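Phosphoglycerate dehydrogenase (Lactobacillus plantarum, PDB 3EVT) probably catalyses the NAD-dependent oxidation of 3-phosphoglycerate to 3-phosphohydroxypyruvate, the step that leads into serine biosynthesis. Local coordinates at residues T136-L141 and A192-N197; G160-G165 and H175-V180. All blocks are in the same frame, centred on the assembly; numbering follows the deposited sequence.

Interaction 1 of 2, residues T136-L141 and A192-N197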
loop_
_atom_site.group_PDB
_atom_site.type_symbol
_atom_site.label_atom_id
_atom_site.label_comp_id
_atom_site.label_asym_id
_atom_site.label_seq_id
_atom_site.Cartn_x
_atom_site.Cartn_y
_atom_site.Cartn_z
ATOM N N THR A 136 -2.671 -7.303 -5.278
ATOM C CA THR A 136 -4.048 -7.102 -5.701
ATOM C C THR A 136 -4.628 -8.457 -6.119
ATOM O O THR A 136 -3.995 -9.236 -6.832
ATOM C CB THR A 136 -4.196 -6.049 -6.793
ATOM O OG1 THR A 136 -5.596 -5.793 -7.029
ATOM C CG2 THR A 136 -3.500 -6.483 -8.084
ATOM N N GLY A 137 -5.788 -8.784 -5.578
ATOM C CA GLY A 137 -6.412 -10.028 -5.986
ATOM C C GLY A 137 -6.077 -11.231 -5.114
ATOM O O GLY A 137 -6.681 -12.259 -5.303
ATOM N N GLN A 138 -5.124 -11.122 -4.178
ATOM C CA GLN A 138 -4.731 -12.275 -3.342
ATOM C C GLN A 138 -5.397 -12.257 -1.948
ATOM O O GLN A 138 -6.046 -11.250 -1.553
ATOM C CB GLN A 138 -3.188 -12.440 -3.282
ATOM C CG GLN A 138 -2.490 -12.505 -4.654
ATOM C CD GLN A 138 -1.102 -13.234 -4.626
ATOM O OE1 GLN A 138 -0.999 -14.350 -4.092
ATOM N NE2 GLN A 138 -0.037 -12.598 -5.207
ATOM N N GLN A 139 -5.313 -13.394 -1.246
ATOM C CA GLN A 139 -5.945 -13.545 0.064
ATOM C C GLN A 139 -4.929 -13.435 1.166
ATOM O O GLN A 139 -3.919 -14.126 1.183
ATOM C CB GLN A 139 -6.614 -14.903 0.256
ATOM C CG GLN A 139 -7.412 -15.379 -0.886
ATOM C CD GLN A 139 -8.829 -14.912 -0.783
ATOM O OE1 GLN A 139 -9.534 -14.778 -1.801
ATOM N NE2 GLN A 139 -9.265 -14.640 0.452
ATOM N N LEU A 140 -5.231 -12.566 2.104
ATOM C CA LEU A 140 -4.451 -12.385 3.306
ATOM C C LEU A 140 -5.284 -12.912 4.500
ATOM O O LEU A 140 -6.365 -12.426 4.775
ATOM C CB LEU A 140 -4.168 -10.894 3.469
ATOM C CG LEU A 140 -3.481 -10.445 4.756
ATOM C CD1 LEU A 140 -2.161 -11.186 4.875
ATOM C CD2 LEU A 140 -3.257 -8.916 4.823
ATOM N N LEU A 141 -4.731 -13.881 5.213
ATOM C CA LEU A 141 -5.292 -14.357 6.461
ATOM C C LEU A 141 -4.492 -13.817 7.669
ATOM O O LEU A 141 -3.296 -14.117 7.842
ATOM C CB LEU A 141 -5.296 -15.908 6.432
ATOM C CG LEU A 141 -5.794 -16.568 7.748
ATOM C CD1 LEU A 141 -7.248 -16.148 8.103
ATOM C CD2 LEU A 141 -5.674 -18.082 7.607
ATOM N N ALA A 192 -5.709 -19.213 1.582
ATOM C CA ALA A 192 -4.698 -18.154 1.869
ATOM C C ALA A 192 -3.483 -18.069 0.941
ATOM O O ALA A 192 -2.771 -19.050 0.738
ATOM C CB ALA A 192 -4.229 -18.213 3.334
ATOM N N ASN A 193 -3.216 -16.889 0.387
ATOM C CA ASN A 193 -1.903 -16.702 -0.188
ATOM C C ASN A 193 -0.850 -16.230 0.865
ATOM O O ASN A 193 0.337 -16.561 0.755
ATOM C CB ASN A 193 -1.965 -15.804 -1.431
ATOM C CG ASN A 193 -3.036 -16.272 -2.412
ATOM O OD1 ASN A 193 -4.174 -15.766 -2.439
ATOM N ND2 ASN A 193 -2.703 -17.290 -3.162
ATOM N N PHE A 194 -1.298 -15.528 1.910
ATOM C CA PHE A 194 -0.368 -15.029 2.961
ATOM C C PHE A 194 -1.047 -15.209 4.309
ATOM O O PHE A 194 -2.263 -14.925 4.480
ATOM C CB PHE A 194 -0.062 -13.516 2.765
ATOM C CG PHE A 194 0.468 -13.174 1.390
ATOM C CD1 PHE A 194 1.850 -13.078 1.154
ATOM C CD2 PHE A 194 -0.399 -12.970 0.343
ATOM C CE1 PHE A 194 2.332 -12.784 -0.075
ATOM C CE2 PHE A 194 0.088 -12.669 -0.911
ATOM C CZ PHE A 194 1.451 -12.596 -1.130
ATOM N N ILE A 195 -0.270 -15.716 5.244
ATOM C CA ILE A 195 -0.724 -15.899 6.610
ATOM C C ILE A 195 0.147 -15.058 7.542
ATOM O O ILE A 195 1.348 -15.188 7.569
ATOM C CB ILE A 195 -0.630 -17.363 7.043
ATOM C CG1 ILE A 195 -1.524 -18.238 6.131
ATOM C CG2 ILE A 195 -0.929 -17.477 8.543
ATOM C CD1 ILE A 195 -1.329 -19.774 6.256
ATOM N N VAL A 196 -0.496 -14.183 8.290
ATOM C CA VAL A 196 0.185 -13.300 9.178
ATOM C C VAL A 196 -0.203 -13.626 10.619
ATOM O O VAL A 196 -1.372 -13.629 10.976
ATOM C CB VAL A 196 -0.089 -11.792 8.797
ATOM C CG1 VAL A 196 0.538 -10.821 9.847
ATOM C CG2 VAL A 196 0.486 -11.500 7.317
ATOM N N ASN A 197 0.798 -13.920 11.442
ATOM C CA ASN A 197 0.562 -14.001 12.871
ATOM C C ASN A 197 0.798 -12.665 13.549
ATOM O O ASN A 197 1.893 -12.181 13.509
ATOM C CB ASN A 197 1.477 -15.005 13.558
ATOM C CG ASN A 197 1.205 -15.044 15.052
ATOM O OD1 ASN A 197 0.045 -15.050 15.433
ATOM N ND2 ASN A 197 2.236 -14.949 15.890
#
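N193 turns its CG beside its own backbone N (chi1 -50°), and this carries OD1 over to Q139 where the strand pair begins. L140 has CG anti to the backbone N (chi1 174°), and from there CD1 reaches across to V196 CG2, 3.6 Å away. The N193 amide takes the place of a backbone carbonyl: Q139 N donates to OD1 at 2.9 Å, in the carbonyl plane and on a lone pair. That bond is nearly straight, with an N-H...O angle of 169°. In return Q139 O accepts two donors, F194 N at 3.1 Å and N193 N at 3.0 Å, the latter tilted from the carbonyl plane. Beyond this the strands run parallel in regular register, L141 N giving to F194 O (2.8 Å) and V196 N to L141 O (2.8 Å).

L140 CD1 also touches F194 CB, and L140 is packed against M106 of helix 93-110 and L152 of helix 147-158. On the other face L141 CB rests on A192 CB at 4.0 Å. Q138 OE1 comes within 3.2 Å of N193 CB, the two side chains crossing at about a right angle, while Q138 NE2 is held by T134 O.

These are the first and fourth strands in chain order of a Rossmann-type nucleotide-binding sheet, side by side at its centre. The cross-strand bonds engage the backbone of Q139 and L141; L140, F194 and V196 on one side and L141 and I195 on the other are apolar, as suits a buried strand pair with helices 93-110 and 147-158 over the L140 side.

Interaction 2 of 2, residues G160-G165 and H175-V180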
loop_
_atom_site.group_PDB
_atom_site.type_symbol
_atom_site.label_atom_id
_atom_site.label_comp_id
_atom_site.label_asym_id
_atom_site.label_seq_id
_atom_site.Cartn_x
_atom_site.Cartn_y
_atom_site.Cartn_z
ATOM N N GLY A 160 -6.173 -3.905 -2.731
ATOM C CA GLY A 160 -6.921 -4.897 -3.473
ATOM C C GLY A 160 -6.848 -6.293 -2.919
ATOM O O GLY A 160 -7.312 -7.225 -3.558
ATOM N N MET A 161 -6.263 -6.467 -1.721
ATOM C CA MET A 161 -6.236 -7.826 -1.119
ATOM C C MET A 161 -7.607 -8.209 -0.515
ATOM O O MET A 161 -8.378 -7.356 -0.089
ATOM C CB MET A 161 -5.128 -7.976 -0.080
ATOM C CG MET A 161 -3.654 -7.650 -0.552
ATOM S SD MET A 161 -2.434 -8.232 0.679
ATOM C CE MET A 161 -2.208 -9.866 0.019
ATOM N N HIS A 162 -7.936 -9.493 -0.557
ATOM C CA HIS A 162 -9.057 -9.992 0.242
ATOM C C HIS A 162 -8.585 -10.424 1.678
ATOM O O HIS A 162 -7.723 -11.290 1.862
ATOM C CB HIS A 162 -9.799 -11.129 -0.461
ATOM C CG HIS A 162 -11.023 -11.567 0.272
ATOM N ND1 HIS A 162 -12.188 -10.826 0.286
ATOM C CD2 HIS A 162 -11.272 -12.666 1.022
ATOM C CE1 HIS A 162 -13.102 -11.448 1.009
ATOM N NE2 HIS A 162 -12.564 -12.559 1.484
ATOM N N VAL A 163 -9.175 -9.802 2.677
ATOM C CA VAL A 163 -8.656 -9.932 4.042
ATOM C C VAL A 163 -9.609 -10.634 5.025
ATOM O O VAL A 163 -10.730 -10.197 5.294
ATOM C CB VAL A 163 -8.213 -8.573 4.614
ATOM C CG1 VAL A 163 -7.327 -8.802 5.795
ATOM C CG2 VAL A 163 -7.472 -7.757 3.544
ATOM N N ILE A 164 -9.097 -11.724 5.563
ATOM C CA ILE A 164 -9.788 -12.517 6.560
ATOM C C ILE A 164 -8.995 -12.524 7.844
ATOM O O ILE A 164 -7.767 -12.721 7.812
ATOM C CB ILE A 164 -9.869 -13.983 6.093
ATOM C CG1 ILE A 164 -10.467 -14.037 4.688
ATOM C CG2 ILE A 164 -10.648 -14.839 7.128
ATOM C CD1 ILE A 164 -10.861 -15.428 4.283
ATOM N N GLY A 165 -9.699 -12.334 8.957
ATOM C CA GLY A 165 -9.076 -12.278 10.292
ATOM C C GLY A 165 -9.526 -13.365 11.274
ATOM O O GLY A 165 -10.645 -13.838 11.219
ATOM N N HIS A 175 -12.418 -3.175 8.867
ATOM C CA HIS A 175 -11.606 -3.390 7.665
ATOM C C HIS A 175 -11.394 -4.807 7.180
ATOM O O HIS A 175 -10.959 -5.010 6.047
ATOM C CB HIS A 175 -10.264 -2.695 7.775
ATOM C CG HIS A 175 -10.374 -1.264 8.194
ATOM N ND1 HIS A 175 -10.888 -0.292 7.367
ATOM C CD2 HIS A 175 -10.053 -0.648 9.357
ATOM C CE1 HIS A 175 -10.872 0.867 7.999
ATOM N NE2 HIS A 175 -10.372 0.678 9.208
ATOM N N PHE A 176 -11.660 -5.794 8.028
ATOM C CA PHE A 176 -11.586 -7.164 7.581
ATOM C C PHE A 176 -12.799 -7.480 6.736
ATOM O O PHE A 176 -13.875 -7.179 7.139
ATOM C CB PHE A 176 -11.576 -8.095 8.782
ATOM C CG PHE A 176 -10.271 -8.141 9.492
ATOM C CD1 PHE A 176 -9.303 -9.028 9.113
ATOM C CD2 PHE A 176 -10.018 -7.305 10.553
ATOM C CE1 PHE A 176 -8.106 -9.081 9.783
ATOM C CE2 PHE A 176 -8.833 -7.357 11.223
ATOM C CZ PHE A 176 -7.882 -8.226 10.870
ATOM N N HIS A 177 -12.646 -8.104 5.578
ATOM C CA HIS A 177 -13.833 -8.512 4.835
ATOM C C HIS A 177 -14.619 -9.644 5.517
ATOM O O HIS A 177 -15.823 -9.762 5.306
ATOM C CB HIS A 177 -13.469 -9.027 3.462
ATOM C CG HIS A 177 -12.637 -8.085 2.668
ATOM N ND1 HIS A 177 -13.184 -7.111 1.863
ATOM C CD2 HIS A 177 -11.296 -7.968 2.546
ATOM C CE1 HIS A 177 -12.212 -6.433 1.279
ATOM N NE2 HIS A 177 -11.059 -6.943 1.669
ATOM N N GLU A 178 -13.924 -10.544 6.210
ATOM C CA GLU A 178 -14.585 -11.604 6.932
ATOM C C GLU A 178 -13.727 -11.886 8.119
ATOM O O GLU A 178 -12.526 -11.719 8.020
ATOM C CB GLU A 178 -14.612 -12.921 6.138
ATOM C CG GLU A 178 -14.954 -12.830 4.674
ATOM C CD GLU A 178 -14.795 -14.192 3.962
ATOM O OE1 GLU A 178 -15.066 -15.236 4.601
ATOM O OE2 GLU A 178 -14.376 -14.223 2.778
ATOM N N THR A 179 -14.331 -12.379 9.206
ATOM C CA THR A 179 -13.568 -12.871 10.352
ATOM C C THR A 179 -14.015 -14.295 10.701
ATOM O O THR A 179 -15.143 -14.664 10.418
ATOM C CB THR A 179 -13.785 -11.998 11.571
ATOM O OG1 THR A 179 -15.175 -11.901 11.795
ATOM C CG2 THR A 179 -13.287 -10.605 11.320
ATOM N N VAL A 180 -13.128 -15.087 11.305
ATOM C CA VAL A 180 -13.475 -16.420 11.751
ATOM C C VAL A 180 -12.958 -16.666 13.155
ATOM O O VAL A 180 -12.015 -16.019 13.600
ATOM C CB VAL A 180 -12.896 -17.502 10.830
ATOM C CG1 VAL A 180 -13.442 -17.353 9.404
ATOM C CG2 VAL A 180 -11.379 -17.493 10.871
#
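H162 and H177 form an offset stack, centroids 4.7 Å apart and planes at 20°, with H162 ND1 over one face of the H177 ring. H162, its CG anti to the backbone N (chi1 -174°), directs NE2 to E178 OE2 at 2.8 Å; the oxygen lies close to the imidazole plane but is met on its anti side. H177 NE2 in turn donates to a lone pair of M161 O at 3.2 Å, a bent bond, since that oxygen lies well out of the H177 ring plane. With an alanine in place of H162, E178 OE2 would probably lose this donor and H177 its stacking partner, its ring then held across the contact mainly by the bond to M161 O.

The backbone bonds belong to a parallel pair at the edge of the Rossmann-type sheet, strand 178-181 being outermost within the chain. G165 N binds E178 O at 3.0 Å and V180 N binds G165 O at 2.8 Å, whereas the two bonds onto V163 O, from H177 N and E178 N, are weak.

Apolar contacts are made by F176 and V163 on the side of G165, and by I164 with V180 on the other. F176 lays CE1 3.4 Å from G165 CA, where a side chain on G165 would collide with the ring, and V163 CG1 touches F176 CD1 at 3.9 Å. The F176 ring also packs on I142 and T145.

Both contacts are parallel pairings in one sheet, and they share a seam: strands 139-143 and 162-167 are neighbours, joined where Q138 O probably accepts from H162 N and L140 N probably donates to H162 O. Four strands thus run in the order 178-181, 162-167, 139-143, 194-197. Interaction 1 is buried in the middle of the sheet, has helices against the face that carries L140, and is mostly backbone and apolar; the one side-chain hydrogen bond across it is accepted by an amide oxygen. Interaction 2, at the sheet's edge, is only partly buried, and there ionisable side chains add a hydrogen bond and a ring stack to the backbone pairing.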